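Local structure of nitrite oxidoreductase subunit A (Kuenenia stuttgartiensis, 7B04) at residues A261-W272 against R608-N618; I185-S193 against L246-R254. The protein belongs to the molybdopterin oxidoreductase family, resembles NarG, and holds an iron/sulfur cluster, a molybdenum atom and MD1. All coordinates share one frame; numbering follows the deposited sequence.

Contact 1: A261-W272 against R608-N618; sequences ALGGRNWSNYTW and RALDEEVAYWN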
loop_
_atom_site.group_PDB
_atom_site.type_symbol
_atom_site.label_atom_id
_atom_site.label_comp_id
_atom_site.label_asym_id
_atom_site.label_seq_id
_atom_site.Cartn_x
_atom_site.Cartn_y
_atom_site.Cartn_z
ATOM N N ALA B 261 15.226 33.228 -30.166
ATOM C CA ALA B 261 15.140 33.100 -28.696
ATOM C C ALA B 261 14.756 31.678 -28.297
ATOM O O ALA B 261 13.832 31.157 -28.879
ATOM C CB ALA B 261 14.129 34.080 -28.190
ATOM N N LEU B 262 15.468 31.103 -27.326
ATOM C CA LEU B 262 15.195 29.739 -26.819
ATOM C C LEU B 262 15.049 29.764 -25.302
ATOM O O LEU B 262 15.810 30.435 -24.654
ATOM C CB LEU B 262 16.329 28.806 -27.216
ATOM C CG LEU B 262 17.126 29.248 -28.422
ATOM C CD1 LEU B 262 18.542 29.548 -28.005
ATOM C CD2 LEU B 262 17.111 28.159 -29.461
ATOM N N GLY B 263 14.137 28.964 -24.782
ATOM C CA GLY B 263 13.826 28.944 -23.371
ATOM C C GLY B 263 14.338 27.708 -22.667
ATOM O O GLY B 263 15.303 27.061 -23.095
ATOM N N GLY B 264 13.657 27.360 -21.583
ATOM C CA GLY B 264 14.093 26.279 -20.737
ATOM C C GLY B 264 13.914 24.946 -21.418
ATOM O O GLY B 264 13.303 24.822 -22.475
ATOM N N ARG B 265 14.529 23.932 -20.836
ATOM C CA ARG B 265 14.438 22.580 -21.357
ATOM C C ARG B 265 13.498 21.735 -20.510
ATOM O O ARG B 265 13.645 21.657 -19.282
ATOM C CB ARG B 265 15.816 21.953 -21.431
ATOM C CG ARG B 265 16.511 22.361 -22.704
ATOM C CD ARG B 265 17.729 21.548 -22.939
ATOM N NE ARG B 265 17.415 20.378 -23.749
ATOM C CZ ARG B 265 18.323 19.664 -24.404
ATOM N NH1 ARG B 265 17.956 18.608 -25.119
ATOM N NH2 ARG B 265 19.606 19.999 -24.327
ATOM N N ASN B 266 12.512 21.135 -21.170
ATOM C CA ASN B 266 11.508 20.331 -20.494
ATOM C C ASN B 266 12.100 18.976 -20.125
ATOM O O ASN B 266 12.613 18.249 -20.985
ATOM C CB ASN B 266 10.297 20.151 -21.401
ATOM C CG ASN B 266 9.655 21.459 -21.802
ATOM O OD1 ASN B 266 9.827 22.480 -21.136
ATOM N ND2 ASN B 266 8.928 21.442 -22.917
ATOM N N TRP B 267 12.089 18.670 -18.833
ATOM C CA TRP B 267 12.625 17.407 -18.343
ATOM C C TRP B 267 11.569 16.310 -18.434
ATOM O O TRP B 267 10.394 16.529 -18.110
ATOM C CB TRP B 267 13.124 17.563 -16.908
ATOM C CG TRP B 267 14.592 17.695 -16.900
ATOM C CD1 TRP B 267 15.369 17.995 -17.977
ATOM C CD2 TRP B 267 15.480 17.551 -15.787
ATOM N NE1 TRP B 267 16.686 18.026 -17.611
ATOM C CE2 TRP B 267 16.783 17.767 -16.270
ATOM C CE3 TRP B 267 15.302 17.257 -14.433
ATOM C CZ2 TRP B 267 17.904 17.703 -15.449
ATOM C CZ3 TRP B 267 16.421 17.190 -13.616
ATOM C CH2 TRP B 267 17.705 17.416 -14.129
ATOM N N SER B 268 12.003 15.128 -18.856
ATOM C CA SER B 268 11.090 14.038 -19.142
ATOM C C SER B 268 10.647 13.358 -17.847
ATOM O O SER B 268 11.273 13.494 -16.787
ATOM C CB SER B 268 11.761 13.023 -20.075
ATOM O OG SER B 268 12.978 12.555 -19.514
ATOM N N ASN B 269 9.551 12.611 -17.945
ATOM C CA ASN B 269 8.995 11.894 -16.805
ATOM C C ASN B 269 8.909 10.393 -17.024
ATOM O O ASN B 269 9.410 9.620 -16.198
ATOM C CB ASN B 269 7.599 12.449 -16.470
ATOM C CG ASN B 269 7.653 13.857 -15.922
ATOM O OD1 ASN B 269 8.416 14.149 -15.008
ATOM N ND2 ASN B 269 6.834 14.741 -16.483
ATOM N N TYR B 270 8.297 9.964 -18.128
ATOM C CA TYR B 270 8.003 8.550 -18.334
ATOM C C TYR B 270 9.286 7.736 -18.421
ATOM O O TYR B 270 9.448 6.727 -17.724
ATOM C CB TYR B 270 7.162 8.396 -19.603
ATOM C CG TYR B 270 6.517 7.043 -19.820
ATOM C CD1 TYR B 270 5.943 6.343 -18.771
ATOM C CD2 TYR B 270 6.435 6.494 -21.093
ATOM C CE1 TYR B 270 5.326 5.123 -18.979
ATOM C CE2 TYR B 270 5.823 5.276 -21.310
ATOM C CZ TYR B 270 5.276 4.590 -20.248
ATOM O OH TYR B 270 4.669 3.373 -20.459
ATOM N N THR B 271 10.193 8.141 -19.303
ATOM C CA THR B 271 11.440 7.412 -19.481
ATOM C C THR B 271 12.339 7.507 -18.253
ATOM O O THR B 271 12.965 6.514 -17.865
ATOM C CB THR B 271 12.143 7.934 -20.723
ATOM O OG1 THR B 271 12.452 9.324 -20.550
ATOM C CG2 THR B 271 11.227 7.758 -21.909
ATOM N N TRP B 272 12.445 8.698 -17.656
ATOM C CA TRP B 272 13.297 8.882 -16.482
ATOM C C TRP B 272 12.998 7.854 -15.398
ATOM O O TRP B 272 13.911 7.357 -14.729
ATOM C CB TRP B 272 13.131 10.298 -15.933
ATOM C CG TRP B 272 13.598 10.452 -14.520
ATOM C CD1 TRP B 272 12.858 10.864 -13.453
ATOM C CD2 TRP B 272 14.914 10.191 -14.019
ATOM N NE1 TRP B 272 13.631 10.880 -12.318
ATOM C CE2 TRP B 272 14.898 10.472 -12.639
ATOM C CE3 TRP B 272 16.105 9.752 -14.605
ATOM C CZ2 TRP B 272 16.026 10.325 -11.836
ATOM C CZ3 TRP B 272 17.219 9.607 -13.807
ATOM C CH2 TRP B 272 17.173 9.893 -12.438
ATOM N N ARG B 608 9.279 26.676 -27.747
ATOM C CA ARG B 608 10.700 26.993 -27.816
ATOM C C ARG B 608 11.459 26.390 -26.644
ATOM O O ARG B 608 12.548 26.859 -26.295
ATOM C CB ARG B 608 10.895 28.505 -27.898
ATOM C CG ARG B 608 9.776 29.130 -28.697
ATOM C CD ARG B 608 9.960 30.580 -29.027
ATOM N NE ARG B 608 8.889 30.985 -29.932
ATOM C CZ ARG B 608 8.648 32.234 -30.303
ATOM N NH1 ARG B 608 9.411 33.214 -29.849
ATOM N NH2 ARG B 608 7.646 32.500 -31.129
ATOM N N ALA B 609 10.895 25.354 -26.038
ATOM C CA ALA B 609 11.527 24.600 -24.970
ATOM C C ALA B 609 11.938 23.257 -25.553
ATOM O O ALA B 609 11.084 22.491 -26.013
ATOM C CB ALA B 609 10.574 24.418 -23.789
ATOM N N LEU B 610 13.235 22.971 -25.526
ATOM C CA LEU B 610 13.769 21.753 -26.119
ATOM C C LEU B 610 13.723 20.632 -25.090
ATOM O O LEU B 610 14.359 20.723 -24.036
ATOM C CB LEU B 610 15.196 21.980 -26.614
ATOM C CG LEU B 610 15.873 20.798 -27.308
ATOM C CD1 LEU B 610 15.097 20.387 -28.550
ATOM C CD2 LEU B 610 17.307 21.156 -27.660
ATOM N N ASP B 611 12.970 19.580 -25.394
ATOM C CA ASP B 611 12.821 18.483 -24.450
ATOM C C ASP B 611 14.163 17.807 -24.192
ATOM O O ASP B 611 15.041 17.755 -25.059
ATOM C CB ASP B 611 11.811 17.466 -24.977
ATOM C CG ASP B 611 10.412 18.040 -25.087
ATOM O OD1 ASP B 611 10.090 18.979 -24.331
ATOM O OD2 ASP B 611 9.635 17.552 -25.933
ATOM N N GLU B 612 14.320 17.293 -22.973
ATOM C CA GLU B 612 15.531 16.597 -22.568
ATOM C C GLU B 612 15.154 15.436 -21.661
ATOM O O GLU B 612 14.121 15.463 -20.987
ATOM C CB GLU B 612 16.511 17.544 -21.849
ATOM C CG GLU B 612 17.767 16.872 -21.294
ATOM C CD GLU B 612 18.705 17.845 -20.611
ATOM O OE1 GLU B 612 18.473 19.066 -20.712
ATOM O OE2 GLU B 612 19.672 17.387 -19.966
ATOM N N GLU B 613 16.006 14.414 -21.654
ATOM C CA GLU B 613 15.850 13.264 -20.775
ATOM C C GLU B 613 16.627 13.475 -19.482
ATOM O O GLU B 613 17.772 13.933 -19.497
ATOM C CB GLU B 613 16.322 11.984 -21.462
ATOM C CG GLU B 613 15.432 10.793 -21.193
ATOM C CD GLU B 613 15.421 10.377 -19.744
ATOM O OE1 GLU B 613 16.437 10.597 -19.065
ATOM O OE2 GLU B 613 14.396 9.843 -19.281
ATOM N N VAL B 614 15.992 13.131 -18.359
ATOM C CA VAL B 614 16.600 13.365 -17.053
ATOM C C VAL B 614 17.819 12.472 -16.826
ATOM O O VAL B 614 18.755 12.865 -16.119
ATOM C CB VAL B 614 15.542 13.161 -15.950
ATOM C CG1 VAL B 614 16.152 13.326 -14.566
ATOM C CG2 VAL B 614 14.380 14.122 -16.142
ATOM N N ALA B 615 17.849 11.277 -17.430
ATOM C CA ALA B 615 18.889 10.301 -17.096
ATOM C C ALA B 615 20.292 10.825 -17.369
ATOM O O ALA B 615 21.252 10.367 -16.741
ATOM C CB ALA B 615 18.670 8.996 -17.856
ATOM N N TYR B 616 20.438 11.769 -18.301
ATOM C CA TYR B 616 21.758 12.338 -18.552
ATOM C C TYR B 616 22.299 13.021 -17.305
ATOM O O TYR B 616 23.485 12.887 -16.981
ATOM C CB TYR B 616 21.697 13.311 -19.729
ATOM C CG TYR B 616 21.339 12.631 -21.027
ATOM C CD1 TYR B 616 22.283 11.896 -21.730
ATOM C CD2 TYR B 616 20.052 12.707 -21.541
ATOM C CE1 TYR B 616 21.960 11.264 -22.913
ATOM C CE2 TYR B 616 19.718 12.079 -22.725
ATOM C CZ TYR B 616 20.676 11.359 -23.406
ATOM O OH TYR B 616 20.350 10.729 -24.583
ATOM N N TRP B 617 21.441 13.743 -16.583
ATOM C CA TRP B 617 21.820 14.253 -15.270
ATOM C C TRP B 617 22.236 13.114 -14.345
ATOM O O TRP B 617 23.279 13.181 -13.684
ATOM C CB TRP B 617 20.666 15.051 -14.666
ATOM C CG TRP B 617 20.800 15.246 -13.198
ATOM C CD1 TRP B 617 21.651 16.098 -12.557
ATOM C CD2 TRP B 617 20.071 14.562 -12.175
ATOM N NE1 TRP B 617 21.492 15.991 -11.197
ATOM C CE2 TRP B 617 20.528 15.054 -10.936
ATOM C CE3 TRP B 617 19.073 13.583 -12.185
ATOM C CZ2 TRP B 617 20.022 14.603 -9.724
ATOM C CZ3 TRP B 617 18.573 13.136 -10.980
ATOM C CH2 TRP B 617 19.047 13.648 -9.767
ATOM N N ASN B 618 21.418 12.058 -14.280
ATOM C CA ASN B 618 21.730 10.898 -13.450
ATOM C C ASN B 618 23.009 10.198 -13.887
ATOM O O ASN B 618 23.603 9.461 -13.091
ATOM C CB ASN B 618 20.570 9.903 -13.486
ATOM C CG ASN B 618 20.581 8.943 -12.309
ATOM O OD1 ASN B 618 19.658 8.148 -12.139
ATOM N ND2 ASN B 618 21.621 9.019 -11.489
#
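W267 and E612 form a single parallel beta bridge, which carries 608-618 along the outer strand, 265-266, of a mixed sheet. E612 N donates to N266 O at 2.8 Å, and S268 N returns a weak bond to E612 O. Further back, G263 N binds R608 O at 3.0 Å. R265 bends at chi3 (92°) and turns its guanidinium to the partner backbone. NH1 gives a nearly straight bond to D611 O at 3.0 Å. NE reaches L610 O at 3.1 Å, from above the carbonyl plane. L610 CD2 lies over one guanidinium face and E612 OE1 over the other. That second contact is a salt bridge of charges alone, since no N-H points at OE1. K223 also pairs with E612 OE1, which gives this oxygen a second positive partner. N266 ND2 bonds D611 OD1 at 3.1 Å, and N243 holds the OD1 of N266.

Beyond the bridge, W267, W272 and W617 form an aromatic cluster around V614. The edge of W617 is turned toward the face of W272 in an offset edge-to-face pair, with planes at 60°. W617 itself packs on M666 of helix 663-670. V614 N donates to S268 OG. The CG1 methyl of V614 makes CH-pi contacts with both W267 and W272. It sits over the W272 six-membered ring, 3.5 Å from V614 CG1 to the ring centroid.

Contact 2: I185-S193 against L246-R254; sequences IIHITKKYS and LAIVDAHNR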
loop_
_atom_site.group_PDB
_atom_site.type_symbol
_atom_site.label_atom_id
_atom_site.label_comp_id
_atom_site.label_asym_id
_atom_site.label_seq_id
_atom_site.Cartn_x
_atom_site.Cartn_y
_atom_site.Cartn_z
ATOM N N ILE B 185 17.686 33.164 -11.402
ATOM C CA ILE B 185 17.437 32.644 -12.745
ATOM C C ILE B 185 18.042 33.571 -13.791
ATOM O O ILE B 185 18.703 33.125 -14.735
ATOM C CB ILE B 185 15.928 32.446 -12.975
ATOM C CG1 ILE B 185 15.405 31.280 -12.137
ATOM C CG2 ILE B 185 15.640 32.210 -14.450
ATOM C CD1 ILE B 185 13.897 31.179 -12.111
ATOM N N ILE B 186 17.836 34.879 -13.628
ATOM C CA ILE B 186 18.368 35.836 -14.592
ATOM C C ILE B 186 19.892 35.827 -14.571
ATOM O O ILE B 186 20.539 35.846 -15.624
ATOM C CB ILE B 186 17.800 37.241 -14.320
ATOM C CG1 ILE B 186 16.290 37.251 -14.562
ATOM C CG2 ILE B 186 18.482 38.277 -15.199
ATOM C CD1 ILE B 186 15.602 38.516 -14.098
ATOM N N HIS B 187 20.489 35.796 -13.379
ATOM C CA HIS B 187 21.946 35.817 -13.282
ATOM C C HIS B 187 22.566 34.582 -13.927
ATOM O O HIS B 187 23.455 34.694 -14.780
ATOM C CB HIS B 187 22.374 35.921 -11.820
ATOM C CG HIS B 187 23.858 35.889 -11.622
ATOM N ND1 HIS B 187 24.568 34.713 -11.494
ATOM C CD2 HIS B 187 24.767 36.888 -11.532
ATOM C CE1 HIS B 187 25.849 34.990 -11.335
ATOM N NE2 HIS B 187 25.997 36.302 -11.354
ATOM N N ILE B 188 22.100 33.391 -13.541
ATOM C CA ILE B 188 22.739 32.162 -14.006
ATOM C C ILE B 188 22.498 31.951 -15.496
ATOM O O ILE B 188 23.405 31.534 -16.228
ATOM C CB ILE B 188 22.258 30.965 -13.169
ATOM C CG1 ILE B 188 22.600 31.187 -11.695
ATOM C CG2 ILE B 188 22.900 29.684 -13.666
ATOM C CD1 ILE B 188 21.914 30.227 -10.751
ATOM N N THR B 189 21.282 32.230 -15.977
ATOM C CA THR B 189 21.026 32.088 -17.407
ATOM C C THR B 189 21.857 33.077 -18.208
ATOM O O THR B 189 22.268 32.773 -19.330
ATOM C CB THR B 189 19.539 32.258 -17.717
ATOM O OG1 THR B 189 19.064 33.490 -17.160
ATOM C CG2 THR B 189 18.742 31.093 -17.148
ATOM N N LYS B 190 22.111 34.262 -17.654
ATOM C CA LYS B 190 23.017 35.206 -18.291
ATOM C C LYS B 190 24.469 34.840 -18.030
ATOM O O LYS B 190 25.343 35.189 -18.830
ATOM C CB LYS B 190 22.720 36.626 -17.792
ATOM C CG LYS B 190 23.674 37.709 -18.273
ATOM C CD LYS B 190 23.478 38.027 -19.748
ATOM C CE LYS B 190 24.339 39.209 -20.171
ATOM N NZ LYS B 190 24.205 39.523 -21.620
ATOM N N LYS B 191 24.742 34.122 -16.936
ATOM C CA LYS B 191 26.112 33.712 -16.630
ATOM C C LYS B 191 26.665 32.763 -17.688
ATOM O O LYS B 191 27.830 32.875 -18.091
ATOM C CB LYS B 191 26.153 33.039 -15.253
ATOM C CG LYS B 191 27.519 33.041 -14.565
ATOM C CD LYS B 191 27.663 31.771 -13.717
ATOM C CE LYS B 191 28.145 32.074 -12.307
ATOM N NZ LYS B 191 28.838 30.908 -11.679
ATOM N N TYR B 192 25.840 31.820 -18.147
ATOM C CA TYR B 192 26.312 30.811 -19.134
ATOM C C TYR B 192 25.694 31.041 -20.519
ATOM O O TYR B 192 25.678 30.077 -21.311
ATOM C CB TYR B 192 26.018 29.394 -18.631
ATOM C CG TYR B 192 26.680 29.038 -17.324
ATOM C CD1 TYR B 192 26.005 29.167 -16.121
ATOM C CD2 TYR B 192 27.983 28.571 -17.286
ATOM C CE1 TYR B 192 26.605 28.841 -14.916
ATOM C CE2 TYR B 192 28.599 28.241 -16.091
ATOM C CZ TYR B 192 27.908 28.376 -14.900
ATOM O OH TYR B 192 28.507 28.054 -13.717
ATOM N N SER B 193 25.202 32.249 -20.813
ATOM C CA SER B 193 24.534 32.433 -22.093
ATOM C C SER B 193 25.551 32.601 -23.210
ATOM O O SER B 193 25.525 31.854 -24.198
ATOM C CB SER B 193 23.539 33.611 -22.025
ATOM O OG SER B 193 24.147 34.868 -22.254
ATOM N N LEU B 246 10.662 31.188 -20.706
ATOM C CA LEU B 246 12.029 31.646 -20.493
ATOM C C LEU B 246 12.705 32.116 -21.772
ATOM O O LEU B 246 13.802 32.680 -21.698
ATOM C CB LEU B 246 12.858 30.540 -19.846
ATOM C CG LEU B 246 12.470 30.229 -18.402
ATOM C CD1 LEU B 246 13.261 29.047 -17.908
ATOM C CD2 LEU B 246 12.697 31.436 -17.508
ATOM N N ALA B 247 12.090 31.886 -22.935
ATOM C CA ALA B 247 12.607 32.468 -24.166
ATOM C C ALA B 247 12.671 33.987 -24.076
ATOM O O ALA B 247 13.569 34.605 -24.658
ATOM C CB ALA B 247 11.749 32.036 -25.356
ATOM N N ILE B 248 11.726 34.605 -23.360
ATOM C CA ILE B 248 11.770 36.053 -23.161
ATOM C C ILE B 248 13.031 36.447 -22.406
ATOM O O ILE B 248 13.709 37.419 -22.759
ATOM C CB ILE B 248 10.511 36.541 -22.424
ATOM C CG1 ILE B 248 9.243 36.162 -23.184
ATOM C CG2 ILE B 248 10.565 38.048 -22.233
ATOM C CD1 ILE B 248 7.975 36.468 -22.409
ATOM N N VAL B 249 13.358 35.707 -21.342
ATOM C CA VAL B 249 14.562 36.010 -20.571
ATOM C C VAL B 249 15.797 35.873 -21.449
ATOM O O VAL B 249 16.751 36.651 -21.334
ATOM C CB VAL B 249 14.651 35.109 -19.326
ATOM C CG1 VAL B 249 15.566 35.734 -18.283
ATOM C CG2 VAL B 249 13.270 34.860 -18.746
ATOM N N ASP B 250 15.796 34.882 -22.343
ATOM C CA ASP B 250 16.896 34.737 -23.289
ATOM C C ASP B 250 16.980 35.944 -24.213
ATOM O O ASP B 250 18.079 36.401 -24.551
ATOM C CB ASP B 250 16.725 33.449 -24.092
ATOM C CG ASP B 250 17.919 33.150 -24.973
ATOM O OD1 ASP B 250 18.971 32.749 -24.432
ATOM O OD2 ASP B 250 17.804 33.310 -26.206
ATOM N N ALA B 251 15.828 36.467 -24.637
ATOM C CA ALA B 251 15.818 37.682 -25.446
ATOM C C ALA B 251 16.422 38.856 -24.685
ATOM O O ALA B 251 17.133 39.683 -25.268
ATOM C CB ALA B 251 14.392 38.005 -25.892
ATOM N N HIS B 252 16.144 38.952 -23.383
ATOM C CA HIS B 252 16.736 40.019 -22.581
ATOM C C HIS B 252 18.223 39.779 -22.356
ATOM O O HIS B 252 19.018 40.727 -22.345
ATOM C CB HIS B 252 16.006 40.139 -21.244
ATOM C CG HIS B 252 14.663 40.794 -21.343
ATOM N ND1 HIS B 252 14.508 42.160 -21.448
ATOM C CD2 HIS B 252 13.414 40.273 -21.350
ATOM C CE1 HIS B 252 13.222 42.451 -21.517
ATOM N NE2 HIS B 252 12.535 41.323 -21.459
ATOM N N ASN B 253 18.618 38.516 -22.178
ATOM C CA ASN B 253 20.017 38.200 -21.911
ATOM C C ASN B 253 20.888 38.460 -23.134
ATOM O O ASN B 253 21.913 39.146 -23.044
ATOM C CB ASN B 253 20.148 36.745 -21.455
ATOM C CG ASN B 253 19.577 36.514 -20.068
ATOM O OD1 ASN B 253 19.736 37.343 -19.172
ATOM N ND2 ASN B 253 18.912 35.379 -19.885
ATOM N N ARG B 254 20.502 37.915 -24.286
ATOM C CA ARG B 254 21.345 37.940 -25.473
ATOM C C ARG B 254 20.948 39.012 -26.481
ATOM O O ARG B 254 21.710 39.264 -27.420
ATOM C CB ARG B 254 21.325 36.563 -26.148
ATOM C CG ARG B 254 22.023 35.492 -25.323
ATOM C CD ARG B 254 21.606 34.081 -25.709
ATOM N NE ARG B 254 21.925 33.742 -27.093
ATOM C CZ ARG B 254 21.032 33.333 -27.989
ATOM N NH1 ARG B 254 21.415 33.041 -29.225
ATOM N NH2 ARG B 254 19.756 33.207 -27.649
HETATM O O HOH W 1 20.273 33.280 -21.686
#
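K190 NZ donates to N253 O at 2.7 Å. The carbonyl belongs to the last turn of helix 238-254, so the ammonium charge probably also suits the negative end of the helix dipole. The lysine leaves its helix with CG anti to the backbone N (chi1 175°) and bends at chi2 (72°). It then runs past N253 in the opposite direction, and K190 CB lies 3.4 Å from N253 OD1.

The amide of N253 faces the other helix. Its ND2 makes a weak bond to T189 OG1 at 3.3 Å, the two side chains crossing at about a right angle. One water joins the pair as well. It donates to T189 O at 3.1 Å and to D250 OD1, and weakly accepts from N253 ND2. N253 thus meets the other helix through both its backbone O and its ND2, the latter only weakly.

Apolar contacts continue the interface toward the start of both segments. I186 CG1 meets V249 CG1 at 4.1 Å, and I185 CG2 meets L246 CD2 at 4.3 Å. At the other end S193 OG rests 3.8 Å from R254 CG.

The axes of the two short helix segments come within 9.7 Å, at a crossing angle of -61°. L745 and L749 of helix 734-749 touch I186, and L749 also reaches V249. F754 of helix 753-757 packs on V249 too. I185 and L246 both lie on F222 of strand 222-226.

In the fold
Contact 2 comes first along the chain: its helix 238-254 is followed by strand 265-266 of contact 1. Their centres are 18 Å apart, yet they touch directly. L262 O lies 3.2 Å from D250 CB, A261 CB is 3.6 Å from A247 O, and G264 N is 3.7 Å from L246 CB. A weak hydrogen bond joins L262 N to D250 OD2. Strand 222-226 serves both: it pairs with strand 265-266 and touches both helices of contact 2. The W272 side chain is about 6 Å from a bound MD1 and about 9 Å from the molybdenum atom. The centre of contact 2 lies about 32 Å from the chain's centre, that of contact 1 about 15 Å.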